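Local coordinates for protein Poly(A) RNA polymerase GLD2 (Rattus norvegicus, PDB 6LBK) that probably adds AMP units from ATP to the 3' ends of selected cytoplasmic mRNAs and certain microRNAs, acting as a metal-dependent poly(A) RNA polymerase, at residues L112-K117 against L176-T181; L231-Y236 against L288-Y293; Y236-P241 against I305-A310. The protein carries 1 engineered substitution. One frame throughout, in Å; residues are numbered along the deposited sequence.

Interaction 1. Residues L112-K117 against L176-T181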
ATOM      1  N   LEU A 112       8.782   7.534  -5.267  1.00 42.94           N
ATOM      2  CA  LEU A 112      10.193   7.786  -5.095  1.00 45.63           C
ATOM      3  C   LEU A 112      10.379   8.615  -3.835  1.00 53.21           C
ATOM      4  O   LEU A 112       9.603   9.537  -3.545  1.00 44.36           O
ATOM      5  CB  LEU A 112      10.795   8.526  -6.324  1.00 44.59           C
ATOM      6  CG  LEU A 112      10.555   7.833  -7.657  1.00 43.30           C
ATOM      7  CD1 LEU A 112      10.733   8.784  -8.844  1.00 44.33           C
ATOM      8  CD2 LEU A 112      11.500   6.671  -7.786  1.00 43.16           C
ATOM      9  N   CYS A 113      11.441   8.308  -3.118  1.00 53.41           N
ATOM     10  CA  CYS A 113      11.759   8.995  -1.889  1.00 49.22           C
ATOM     11  C   CYS A 113      13.187   9.513  -2.024  1.00 59.21           C
ATOM     12  O   CYS A 113      14.131   8.718  -2.154  1.00 55.87           O
ATOM     13  CB  CYS A 113      11.610   8.048  -0.721  1.00 46.13           C
ATOM     14  SG  CYS A 113      12.122   8.824   0.725  1.00 59.99           S
ATOM     15  N   LEU A 114      13.328  10.831  -1.996  1.00 55.94           N
ATOM     16  CA  LEU A 114      14.653  11.469  -2.145  1.00 57.11           C
ATOM     17  C   LEU A 114      15.248  11.670  -0.762  1.00 58.83           C
ATOM     18  O   LEU A 114      14.617  12.286   0.049  1.00 60.85           O
ATOM     19  CB  LEU A 114      14.465  12.784  -2.890  1.00 53.28           C
ATOM     20  CG  LEU A 114      15.725  13.592  -3.147  1.00 64.60           C
ATOM     21  CD1 LEU A 114      16.703  12.813  -3.990  1.00 65.85           C
ATOM     22  CD2 LEU A 114      15.382  14.897  -3.820  1.00 64.27           C
ATOM     23  N   VAL A 115      16.418  11.096  -0.533  1.00 58.96           N
ATOM     24  CA  VAL A 115      17.107  11.227   0.774  1.00 64.76           C
ATOM     25  C   VAL A 115      18.252  12.213   0.610  1.00 71.28           C
ATOM     26  O   VAL A 115      19.184  11.924  -0.132  1.00 77.51           O
ATOM     27  CB  VAL A 115      17.654   9.877   1.226  1.00 63.02           C
ATOM     28  CG1 VAL A 115      17.962   9.904   2.699  1.00 63.11           C
ATOM     29  CG2 VAL A 115      16.656   8.790   0.922  1.00 69.54           C
ATOM     30  N   VAL A 116      18.173  13.303   1.355  1.00 74.35           N
ATOM     31  CA  VAL A 116      19.166  14.398   1.308  1.00 69.16           C
ATOM     32  C   VAL A 116      19.737  14.501   2.701  1.00 74.35           C
ATOM     33  O   VAL A 116      18.954  14.630   3.612  1.00 73.40           O
ATOM     34  CB  VAL A 116      18.437  15.691   0.949  1.00 67.39           C
ATOM     35  CG1 VAL A 116      19.322  16.887   1.143  1.00 71.99           C
ATOM     36  CG2 VAL A 116      17.915  15.639  -0.463  1.00 63.40           C
ATOM     37  N   LYS A 117      21.057  14.476   2.820  1.00 88.10           N
ATOM     38  CA  LYS A 117      21.724  14.545   4.147  1.00110.79           C
ATOM     39  C   LYS A 117      21.744  15.990   4.652  1.00108.23           C
ATOM     40  O   LYS A 117      21.239  16.198   5.765  1.00107.81           O
ATOM     41  CB  LYS A 117      23.096  13.875   4.045  1.00126.33           C
ATOM     42  CG  LYS A 117      23.060  12.578   3.244  1.00124.93           C
ATOM     43  CD  LYS A 117      24.306  11.730   3.295  1.00124.50           C
ATOM     44  CE  LYS A 117      24.306  10.652   2.236  1.00111.26           C
ATOM     45  NZ  LYS A 117      25.289   9.595   2.550  1.00111.91           N
ATOM     46  N   LEU A 176       7.174  11.735  -6.309  1.00 56.52           N
ATOM     47  CA  LEU A 176       8.440  11.875  -5.612  1.00 55.67           C
ATOM     48  C   LEU A 176       8.233  12.753  -4.391  1.00 57.96           C
ATOM     49  O   LEU A 176       7.631  13.825  -4.497  1.00 64.28           O
ATOM     50  CB  LEU A 176       9.503  12.472  -6.549  1.00 57.35           C
ATOM     51  CG  LEU A 176      10.919  12.619  -5.997  1.00 58.82           C
ATOM     52  CD1 LEU A 176      11.908  12.456  -7.128  1.00 65.98           C
ATOM     53  CD2 LEU A 176      11.116  13.974  -5.339  1.00 67.34           C
ATOM     54  N   ASN A 177       8.713  12.298  -3.238  1.00 56.06           N
ATOM     55  CA  ASN A 177       8.716  13.121  -2.038  1.00 57.18           C
ATOM     56  C   ASN A 177      10.146  13.263  -1.555  1.00 55.34           C
ATOM     57  O   ASN A 177      11.053  12.585  -2.040  1.00 56.72           O
ATOM     58  CB  ASN A 177       7.812  12.541  -0.939  1.00 52.79           C
ATOM     59  CG  ASN A 177       8.366  11.280  -0.330  1.00 65.15           C
ATOM     60  OD1 ASN A 177       9.375  11.302   0.378  1.00 61.46           O
ATOM     61  ND2 ASN A 177       7.697  10.154  -0.597  1.00 76.61           N
ATOM     62  N   VAL A 178      10.351  14.145  -0.582  1.00 64.33           N
ATOM     63  CA  VAL A 178      11.686  14.399  -0.053  1.00 70.22           C
ATOM     64  C   VAL A 178      11.746  13.990   1.404  1.00 68.14           C
ATOM     65  O   VAL A 178      11.028  14.550   2.242  1.00 70.17           O
ATOM     66  CB  VAL A 178      12.106  15.862  -0.201  1.00 69.19           C
ATOM     67  CG1 VAL A 178      13.503  16.002   0.320  1.00 74.45           C
ATOM     68  CG2 VAL A 178      12.042  16.255  -1.629  1.00 69.88           C
ATOM     69  N   ASN A 179      12.599  13.007   1.694  1.00 62.22           N
ATOM     70  CA  ASN A 179      13.035  12.654   3.038  1.00 59.82           C
ATOM     71  C   ASN A 179      11.963  11.981   3.875  1.00 76.09           C
ATOM     72  O   ASN A 179      12.117  11.870   5.098  1.00 79.41           O
ATOM     73  CB  ASN A 179      13.593  13.872   3.772  1.00 58.91           C
ATOM     74  CG  ASN A 179      15.009  14.155   3.372  1.00 67.99           C
ATOM     75  OD1 ASN A 179      15.833  13.240   3.294  1.00 73.27           O
ATOM     76  ND2 ASN A 179      15.285  15.391   3.025  1.00 64.51           N
ATOM     77  N   ASN A 180      10.883  11.494   3.268  1.00 78.56           N
ATOM     78  CA  ASN A 180       9.922  10.706   4.037  1.00 81.62           C
ATOM     79  C   ASN A 180      10.430   9.270   4.138  1.00 79.14           C
ATOM     80  O   ASN A 180       9.977   8.355   3.444  1.00 84.27           O
ATOM     81  CB  ASN A 180       8.527  10.756   3.449  1.00 75.00           C
ATOM     82  CG  ASN A 180       7.531  10.122   4.373  1.00 76.82           C
ATOM     83  OD1 ASN A 180       7.543  10.392   5.568  1.00 85.04           O
ATOM     84  ND2 ASN A 180       6.702   9.240   3.847  1.00 71.79           N
ATOM     85  N   THR A 181      11.417   9.080   5.013  1.00 80.31           N
ATOM     86  CA  THR A 181      12.138   7.820   5.079  1.00 76.53           C
ATOM     87  C   THR A 181      11.290   6.672   5.609  1.00 75.54           C
ATOM     88  O   THR A 181      11.588   5.512   5.294  1.00 77.84           O
ATOM     89  CB  THR A 181      13.386   8.009   5.936  1.00 82.39           C
ATOM     90  OG1 THR A 181      13.010   8.534   7.216  1.00 89.17           O
ATOM     91  CG2 THR A 181      14.314   8.984   5.258  1.00 78.80           C
TER

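Interaction 2. Residues L231-Y236 against L288-Y293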
ATOM      1  N   LEU A 231      -2.884  -2.474   5.106  1.00 46.31           N
ATOM      2  CA  LEU A 231      -2.778  -2.737   6.535  1.00 51.32           C
ATOM      3  C   LEU A 231      -4.035  -3.409   7.045  1.00 51.03           C
ATOM      4  O   LEU A 231      -3.968  -4.196   7.984  1.00 61.75           O
ATOM      5  CB  LEU A 231      -2.506  -1.429   7.301  1.00 60.44           C
ATOM      6  CG  LEU A 231      -1.158  -0.694   7.124  1.00 56.17           C
ATOM      7  CD1 LEU A 231      -1.050   0.558   8.013  1.00 53.26           C
ATOM      8  CD2 LEU A 231       0.048  -1.586   7.362  1.00 58.77           C
ATOM      9  N   MET A 232      -5.185  -3.151   6.414  1.00 54.08           N
ATOM     10  CA  MET A 232      -6.431  -3.755   6.869  1.00 51.20           C
ATOM     11  C   MET A 232      -6.525  -5.222   6.448  1.00 52.87           C
ATOM     12  O   MET A 232      -6.958  -6.078   7.233  1.00 44.46           O
ATOM     13  CB  MET A 232      -7.605  -2.963   6.325  1.00 48.34           C
ATOM     14  CG  MET A 232      -7.882  -1.659   7.059  1.00 49.73           C
ATOM     15  SD  MET A 232      -8.957  -0.572   6.066  1.00 64.22           S
ATOM     16  CE  MET A 232     -10.463  -1.508   5.930  1.00 54.52           C
ATOM     17  N   VAL A 233      -6.143  -5.517   5.198  1.00 46.46           N
ATOM     18  CA  VAL A 233      -5.997  -6.902   4.750  1.00 37.51           C
ATOM     19  C   VAL A 233      -5.037  -7.649   5.662  1.00 46.03           C
ATOM     20  O   VAL A 233      -5.346  -8.744   6.131  1.00 53.38           O
ATOM     21  CB  VAL A 233      -5.525  -6.958   3.286  1.00 36.91           C
ATOM     22  CG1 VAL A 233      -5.389  -8.379   2.830  1.00 40.90           C
ATOM     23  CG2 VAL A 233      -6.456  -6.229   2.378  1.00 34.95           C
ATOM     24  N   LEU A 234      -3.832  -7.091   5.890  1.00 59.55           N
ATOM     25  CA  LEU A 234      -2.859  -7.770   6.753  1.00 62.40           C
ATOM     26  C   LEU A 234      -3.400  -7.956   8.171  1.00 62.44           C
ATOM     27  O   LEU A 234      -3.183  -9.005   8.784  1.00 70.30           O
ATOM     28  CB  LEU A 234      -1.514  -7.022   6.786  1.00 53.99           C
ATOM     29  CG  LEU A 234      -0.653  -6.780   5.528  1.00 54.10           C
ATOM     30  CD1 LEU A 234       0.661  -6.180   5.926  1.00 58.91           C
ATOM     31  CD2 LEU A 234      -0.382  -8.063   4.735  1.00 56.41           C
ATOM     32  N   HIS A 235      -4.124  -6.968   8.705  1.00 51.29           N
ATOM     33  CA  HIS A 235      -4.773  -7.139  10.000  1.00 60.22           C
ATOM     34  C   HIS A 235      -5.801  -8.280   9.968  1.00 64.92           C
ATOM     35  O   HIS A 235      -5.849  -9.113  10.887  1.00 71.50           O
ATOM     36  CB  HIS A 235      -5.423  -5.828  10.414  1.00 61.33           C
ATOM     37  CG  HIS A 235      -6.311  -5.950  11.603  1.00 57.32           C
ATOM     38  ND1 HIS A 235      -5.824  -6.021  12.886  1.00 60.60           N
ATOM     39  CD2 HIS A 235      -7.652  -6.077  11.700  1.00 62.53           C
ATOM     40  CE1 HIS A 235      -6.828  -6.161  13.731  1.00 67.19           C
ATOM     41  NE2 HIS A 235      -7.949  -6.203  13.035  1.00 67.02           N
ATOM     42  N   TYR A 236      -6.648  -8.323   8.929  1.00 52.48           N
ATOM     43  CA  TYR A 236      -7.630  -9.405   8.818  1.00 62.24           C
ATOM     44  C   TYR A 236      -6.932 -10.759   8.823  1.00 75.38           C
ATOM     45  O   TYR A 236      -7.368 -11.695   9.512  1.00 86.98           O
ATOM     46  CB  TYR A 236      -8.519  -9.262   7.555  1.00 50.81           C
ATOM     47  CG  TYR A 236      -9.430 -10.496   7.329  1.00 59.14           C
ATOM     48  CD1 TYR A 236     -10.442 -10.841   8.249  1.00 53.32           C
ATOM     49  CD2 TYR A 236      -9.262 -11.323   6.211  1.00 53.97           C
ATOM     50  CE1 TYR A 236     -11.266 -12.008   8.048  1.00 54.60           C
ATOM     51  CE2 TYR A 236     -10.081 -12.468   6.015  1.00 63.74           C
ATOM     52  CZ  TYR A 236     -11.060 -12.800   6.934  1.00 52.21           C
ATOM     53  OH  TYR A 236     -11.808 -13.903   6.706  1.00 66.05           O
ATOM     54  N   LEU A 288     -14.465 -13.287   0.914  1.00 59.98           N
ATOM     55  CA  LEU A 288     -15.759 -13.153   1.580  1.00 58.26           C
ATOM     56  C   LEU A 288     -15.575 -12.762   3.043  1.00 59.69           C
ATOM     57  O   LEU A 288     -16.208 -11.811   3.521  1.00 60.59           O
ATOM     58  CB  LEU A 288     -16.563 -14.450   1.454  1.00 64.93           C
ATOM     59  CG  LEU A 288     -17.803 -14.418   0.568  1.00 66.04           C
ATOM     60  CD1 LEU A 288     -18.604 -15.697   0.725  1.00 78.48           C
ATOM     61  CD2 LEU A 288     -18.646 -13.233   0.905  1.00 62.58           C
ATOM     62  N   GLY A 289     -14.680 -13.458   3.761  1.00 60.59           N
ATOM     63  CA  GLY A 289     -14.478 -13.150   5.169  1.00 62.73           C
ATOM     64  C   GLY A 289     -13.950 -11.743   5.393  1.00 60.42           C
ATOM     65  O   GLY A 289     -14.309 -11.077   6.361  1.00 62.31           O
ATOM     66  N   PHE A 290     -13.085 -11.268   4.506  1.00 58.35           N
ATOM     67  CA  PHE A 290     -12.557  -9.920   4.678  1.00 59.74           C
ATOM     68  C   PHE A 290     -13.653  -8.885   4.489  1.00 55.17           C
ATOM     69  O   PHE A 290     -13.690  -7.886   5.210  1.00 55.95           O
ATOM     70  CB  PHE A 290     -11.382  -9.668   3.730  1.00 51.59           C
ATOM     71  CG  PHE A 290     -11.046  -8.224   3.569  1.00 53.46           C
ATOM     72  CD1 PHE A 290     -10.181  -7.597   4.436  1.00 55.54           C
ATOM     73  CD2 PHE A 290     -11.618  -7.487   2.543  1.00 53.21           C
ATOM     74  CE1 PHE A 290      -9.878  -6.270   4.267  1.00 53.36           C
ATOM     75  CE2 PHE A 290     -11.335  -6.170   2.374  1.00 50.18           C
ATOM     76  CZ  PHE A 290     -10.450  -5.555   3.234  1.00 55.56           C
ATOM     77  N   LEU A 291     -14.522  -9.073   3.494  1.00 56.36           N
ATOM     78  CA  LEU A 291     -15.641  -8.143   3.347  1.00 55.71           C
ATOM     79  C   LEU A 291     -16.583  -8.212   4.549  1.00 62.22           C
ATOM     80  O   LEU A 291     -17.026  -7.171   5.060  1.00 71.36           O
ATOM     81  CB  LEU A 291     -16.374  -8.411   2.038  1.00 60.83           C
ATOM     82  CG  LEU A 291     -15.603  -8.103   0.743  1.00 59.13           C
ATOM     83  CD1 LEU A 291     -16.390  -8.653  -0.443  1.00 54.22           C
ATOM     84  CD2 LEU A 291     -15.345  -6.579   0.549  1.00 49.57           C
ATOM     85  N   LYS A 292     -16.893  -9.425   5.028  1.00 63.36           N
ATOM     86  CA  LYS A 292     -17.786  -9.561   6.184  1.00 73.08           C
ATOM     87  C   LYS A 292     -17.189  -8.928   7.438  1.00 72.68           C
ATOM     88  O   LYS A 292     -17.893  -8.249   8.196  1.00 74.35           O
ATOM     89  CB  LYS A 292     -18.107 -11.036   6.448  1.00 76.98           C
ATOM     90  CG  LYS A 292     -19.082 -11.281   7.616  1.00 81.46           C
ATOM     91  CD  LYS A 292     -19.283 -12.767   7.926  1.00 78.37           C
ATOM     92  CE  LYS A 292     -20.109 -12.900   9.169  1.00 84.00           C
ATOM     93  NZ  LYS A 292     -20.927 -14.182   9.201  1.00 95.59           N
ATOM     94  N   TYR A 293     -15.884  -9.113   7.658  1.00 72.59           N
ATOM     95  CA  TYR A 293     -15.276  -8.698   8.915  1.00 68.54           C
ATOM     96  C   TYR A 293     -15.421  -7.209   9.122  1.00 67.06           C
ATOM     97  O   TYR A 293     -15.799  -6.753  10.206  1.00 76.55           O
ATOM     98  CB  TYR A 293     -13.816  -9.125   8.938  1.00 69.79           C
ATOM     99  CG  TYR A 293     -13.051  -8.677  10.165  1.00 77.33           C
ATOM    100  CD1 TYR A 293     -13.268  -9.261  11.407  1.00 71.95           C
ATOM    101  CD2 TYR A 293     -12.063  -7.681  10.059  1.00 70.35           C
ATOM    102  CE1 TYR A 293     -12.553  -8.851  12.513  1.00 79.87           C
ATOM    103  CE2 TYR A 293     -11.342  -7.263  11.164  1.00 67.18           C
ATOM    104  CZ  TYR A 293     -11.580  -7.837  12.386  1.00 71.40           C
ATOM    105  OH  TYR A 293     -10.841  -7.396  13.473  1.00 73.60           O
TER

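Interaction 3. Residues Y236-P241 against I305-A310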
ATOM      1  N   TYR A 236      -6.648  -8.323   8.929  1.00 52.48           N
ATOM      2  CA  TYR A 236      -7.630  -9.405   8.818  1.00 62.24           C
ATOM      3  C   TYR A 236      -6.932 -10.759   8.823  1.00 75.38           C
ATOM      4  O   TYR A 236      -7.368 -11.695   9.512  1.00 86.98           O
ATOM      5  CB  TYR A 236      -8.519  -9.262   7.555  1.00 50.81           C
ATOM      6  CG  TYR A 236      -9.430 -10.496   7.329  1.00 59.14           C
ATOM      7  CD1 TYR A 236     -10.442 -10.841   8.249  1.00 53.32           C
ATOM      8  CD2 TYR A 236      -9.262 -11.323   6.211  1.00 53.97           C
ATOM      9  CE1 TYR A 236     -11.266 -12.008   8.048  1.00 54.60           C
ATOM     10  CE2 TYR A 236     -10.081 -12.468   6.015  1.00 63.74           C
ATOM     11  CZ  TYR A 236     -11.060 -12.800   6.934  1.00 52.21           C
ATOM     12  OH  TYR A 236     -11.808 -13.903   6.706  1.00 66.05           O
ATOM     13  N   LEU A 237      -5.846 -10.878   8.059  1.00 68.92           N
ATOM     14  CA  LEU A 237      -5.073 -12.111   8.043  1.00 64.25           C
ATOM     15  C   LEU A 237      -4.390 -12.375   9.378  1.00 66.91           C
ATOM     16  O   LEU A 237      -4.120 -13.537   9.699  1.00 79.50           O
ATOM     17  CB  LEU A 237      -4.035 -12.060   6.920  1.00 55.13           C
ATOM     18  CG  LEU A 237      -4.504 -11.975   5.461  1.00 54.87           C
ATOM     19  CD1 LEU A 237      -3.279 -11.850   4.503  1.00 47.89           C
ATOM     20  CD2 LEU A 237      -5.400 -13.168   5.085  1.00 50.33           C
ATOM     21  N   GLN A 238      -4.130 -11.335  10.177  1.00 59.17           N
ATOM     22  CA  GLN A 238      -3.385 -11.502  11.422  1.00 68.42           C
ATOM     23  C   GLN A 238      -4.248 -11.964  12.581  1.00 68.92           C
ATOM     24  O   GLN A 238      -3.731 -12.575  13.521  1.00 80.12           O
ATOM     25  CB  GLN A 238      -2.697 -10.192  11.796  1.00 70.75           C
ATOM     26  CG  GLN A 238      -1.341  -9.984  11.150  1.00 72.34           C
ATOM     27  CD  GLN A 238      -0.766  -8.622  11.480  1.00 74.97           C
ATOM     28  OE1 GLN A 238      -1.513  -7.657  11.660  1.00 65.29           O
ATOM     29  NE2 GLN A 238       0.560  -8.537  11.589  1.00 81.19           N
ATOM     30  N   THR A 239      -5.548 -11.703  12.523  1.00 67.13           N
ATOM     31  CA  THR A 239      -6.446 -11.940  13.640  1.00 72.23           C
ATOM     32  C   THR A 239      -7.429 -13.089  13.411  1.00 77.11           C
ATOM     33  O   THR A 239      -8.291 -13.333  14.267  1.00 81.55           O
ATOM     34  CB  THR A 239      -7.172 -10.633  13.940  1.00 65.10           C
ATOM     35  OG1 THR A 239      -7.588 -10.063  12.694  1.00 64.43           O
ATOM     36  CG2 THR A 239      -6.251  -9.662  14.656  1.00 68.23           C
ATOM     37  N   LEU A 240      -7.265 -13.862  12.335  1.00 76.86           N
ATOM     38  CA  LEU A 240      -8.107 -15.028  12.117  1.00 71.36           C
ATOM     39  C   LEU A 240      -7.913 -16.016  13.258  1.00 86.54           C
ATOM     40  O   LEU A 240      -6.860 -16.026  13.903  1.00 94.33           O
ATOM     41  CB  LEU A 240      -7.810 -15.700  10.772  1.00 70.87           C
ATOM     42  CG  LEU A 240      -8.336 -14.961   9.523  1.00 70.66           C
ATOM     43  CD1 LEU A 240      -7.867 -15.585   8.187  1.00 61.28           C
ATOM     44  CD2 LEU A 240      -9.856 -14.855   9.571  1.00 62.25           C
ATOM     45  N   PRO A 241      -8.952 -16.811  13.568  1.00 94.51           N
ATOM     46  CA  PRO A 241      -8.828 -17.836  14.622  1.00 97.57           C
ATOM     47  C   PRO A 241      -7.578 -18.697  14.532  1.00105.72           C
ATOM     48  O   PRO A 241      -6.899 -18.906  15.543  1.00122.63           O
ATOM     49  CB  PRO A 241     -10.100 -18.662  14.406  1.00103.63           C
ATOM     50  CG  PRO A 241     -11.076 -17.683  13.860  1.00 94.53           C
ATOM     51  CD  PRO A 241     -10.301 -16.799  12.965  1.00 90.68           C
ATOM     52  N   ILE A 305      -6.434  -0.382  14.294  1.00 73.11           N
ATOM     53  CA  ILE A 305      -5.804  -1.556  13.705  1.00 72.48           C
ATOM     54  C   ILE A 305      -4.286  -1.432  13.801  1.00 81.48           C
ATOM     55  O   ILE A 305      -3.694  -0.495  13.244  1.00 81.62           O
ATOM     56  CB  ILE A 305      -6.251  -1.709  12.248  1.00 69.90           C
ATOM     57  CG1 ILE A 305      -7.663  -2.322  12.209  1.00 70.18           C
ATOM     58  CG2 ILE A 305      -5.198  -2.462  11.409  1.00 65.12           C
ATOM     59  CD1 ILE A 305      -8.471  -1.855  11.019  1.00 73.85           C
ATOM     60  N   SER A 306      -3.647  -2.373  14.502  1.00 80.59           N
ATOM     61  CA  SER A 306      -2.206  -2.336  14.719  1.00 73.81           C
ATOM     62  C   SER A 306      -1.598  -3.595  14.097  1.00 85.88           C
ATOM     63  O   SER A 306      -1.649  -4.678  14.700  1.00 93.33           O
ATOM     64  CB  SER A 306      -1.878  -2.232  16.187  1.00 78.15           C
ATOM     65  OG  SER A 306      -0.494  -2.435  16.378  1.00 79.16           O
ATOM     66  N   VAL A 307      -1.079  -3.457  12.865  1.00 78.14           N
ATOM     67  CA  VAL A 307      -0.286  -4.530  12.272  1.00 70.90           C
ATOM     68  C   VAL A 307       0.996  -4.756  13.076  1.00 84.54           C
ATOM     69  O   VAL A 307       1.513  -5.879  13.129  1.00 89.50           O
ATOM     70  CB  VAL A 307       0.011  -4.234  10.787  1.00 74.71           C
ATOM     71  CG1 VAL A 307       1.108  -5.158  10.257  1.00 78.23           C
ATOM     72  CG2 VAL A 307      -1.267  -4.379   9.915  1.00 69.61           C
ATOM     73  N   ARG A 308       1.546  -3.702  13.696  1.00 79.79           N
ATOM     74  CA  ARG A 308       2.736  -3.900  14.518  1.00 80.75           C
ATOM     75  C   ARG A 308       2.444  -4.855  15.666  1.00 92.68           C
ATOM     76  O   ARG A 308       3.291  -5.679  16.033  1.00100.34           O
ATOM     77  CB  ARG A 308       3.261  -2.564  15.059  1.00 77.56           C
ATOM     78  CG  ARG A 308       4.501  -2.695  15.964  1.00 81.46           C
ATOM     79  CD  ARG A 308       4.966  -1.359  16.554  1.00 84.93           C
ATOM     80  NE  ARG A 308       4.792  -1.346  18.006  1.00113.91           N
ATOM     81  CZ  ARG A 308       5.631  -1.914  18.878  1.00116.94           C
ATOM     82  NH1 ARG A 308       5.385  -1.855  20.181  1.00116.30           N
ATOM     83  NH2 ARG A 308       6.718  -2.544  18.448  1.00119.23           N
ATOM     84  N   GLU A 309       1.246  -4.778  16.237  1.00 91.64           N
ATOM     85  CA  GLU A 309       0.907  -5.660  17.344  1.00 90.95           C
ATOM     86  C   GLU A 309       0.202  -6.928  16.888  1.00 83.25           C
ATOM     87  O   GLU A 309       0.073  -7.857  17.690  1.00 85.35           O
ATOM     88  CB  GLU A 309       0.014  -4.915  18.332  1.00 90.37           C
ATOM     89  CG  GLU A 309       0.739  -3.850  19.094  1.00 99.59           C
ATOM     90  CD  GLU A 309      -0.202  -2.988  19.886  1.00111.44           C
ATOM     91  OE1 GLU A 309      -0.808  -3.489  20.856  1.00116.44           O
ATOM     92  OE2 GLU A 309      -0.373  -1.813  19.501  1.00114.39           O
ATOM     93  N   ALA A 310      -0.168  -7.006  15.603  1.00 75.97           N
ATOM     94  CA  ALA A 310      -1.008  -8.073  15.050  1.00 83.79           C
ATOM     95  C   ALA A 310      -2.325  -8.173  15.829  1.00 90.54           C
ATOM     96  O   ALA A 310      -2.861  -9.262  16.072  1.00 86.20           O
ATOM     97  CB  ALA A 310      -0.272  -9.413  15.022  1.00 96.21           C
TER

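Interaction 1. Residues L112-K117 against L176-T181
L112 and L176 lie abreast on neighbouring parallel strands, CB of L112 4.1 Å from CG of L176. Two residues on, L114 and V178 repeat the pairing on the same face of the sheet, CD2 of L114 4.2 Å from CG2 of V178, and CD2 of L176 reaches across to CB of L114. Beneath these side chains the two backbones are joined: N177 gives its N-H to O of L112 at 2.9 Å and takes the N-H of L114 on its own O at 2.9 Å, both nearly straight. The third bond, from N of N179 to O of L114, is short at 2.7 Å but bent (137°), as the chain leaves the strand at N179, whose phi is positive. Its side chain then continues the pairing: with CG anti to the carbonyl carbon (chi1 -81°), OD1 accepts the N-H of V116 at 3.0 Å, standing in for a strand carbonyl. On the opposite face, OD1 of N177 receives N of N180 at 3.3 Å, an Asx motif that shapes the turn, and SG of C113 lies 3.7 Å from that OD1. Both strands belong to the nucleotidyltransferase palm; L112 comes just after D109 and D111, the probable metal ligands. Strand 91-96 flanks 110-116 on its far side, strand 162-167 flanks 172-178, and helices 67-85 and 128-144 pack against the leucine face.

Interaction 2. Residues L231-Y236 against L288-Y293
NE2 of H235 and OH of Y293 share a hydrogen bond of 3.2 Å, with the hydroxyl lying at the edge of the imidazole, near its plane. The two rings meet rim to rim, neither covering the other. Both side chains run out with CG anti to the backbone N (chi1 170° for H235, 177° for Y293), which carries them from their separate helices to this meeting point. Next to it, Y236 lays its ring against the backbone of helix 283-297. F290 sits with its CA 3.8 Å from the centroid of the Y236 ring, almost on the ring normal, a CH-pi contact in which backbone presses on the aromatic face. The far end of the tyrosine is let in by G289: OH of Y236 comes to 3.2 Å from CA of G289, room that exists because no side chain stands there. The F290 ring turns back toward helix 226-239, taking CB of Y236 at its edge, in plane, while its CE1 lies 3.9 Å from CG2 of V233. CB of Y293 packs at 3.8 Å from CD1 of Y236, and those two rings lie obliquely to each other. Nearby, Y294 adds a hydrogen bond to O of M232. The helix segments cross at 105° with their axes 10.6 Å apart, a steep crossing filled by an interhelical aromatic cluster in the helical domain that carries the PAP-associated region of this Cid1-type polymerase.

Interaction 3. Residues Y236-P241 against I305-A310
Q238 makes the polar link to V307: its NE2 donates to O of V307 at 3.2 Å, meeting a lone pair in the carbonyl plane with an N-H...O angle of 157°, while that oxygen sits slightly out of the amide plane of Q238 (16°). The same nitrogen also donates to O of P246, so the amide ties the end of helix 226-239 to two loops. The side chain reaches there because it is extended beyond CG (chi2 176°). With an alanine here, O of V307 and O of P246 would probably be left without this donor, and A310 without the amide that covers it. Residues 305-310 belong to the PAP-associated region of the helical domain, where strand 303-306 gives way to a tight turn. In that turn OG of S306 accepts N of E309 at 2.9 Å, an ST motif, and is also bonded to E329. Van der Waals contacts surround the amide: CB of A310 lies 3.6 Å from NE2 of Q238, CA of A310 lies 3.5 Å from OE1 of Q238, and CG1 of V307 lies 3.7 Å from NE2 of Q238. CG2 of T239 touches O of A310, while its OG1 bonds O of H235.

In the fold
From the N terminus, the chain first builds the palm, where interaction 1 closes a loop of 58 residues by setting strand 172-178 beside strand 110-116. Helix 182-194 follows, and its Y193 later meets Q238 and V307 of interaction 3. Helix 226-239 then opens both remaining contacts and is joined by them to the PAP-associated region: interaction 2 closes 51 residues onward through helix 283-297, interaction 3 after 63 residues through the turn following strand 303-306. The two cross along the chain and share Y236. Their centres are about 9 Å apart and they touch, H235 packing on I305 and L231 on V307. Interaction 1 lies about 31 Å, centre to centre, from interaction 2.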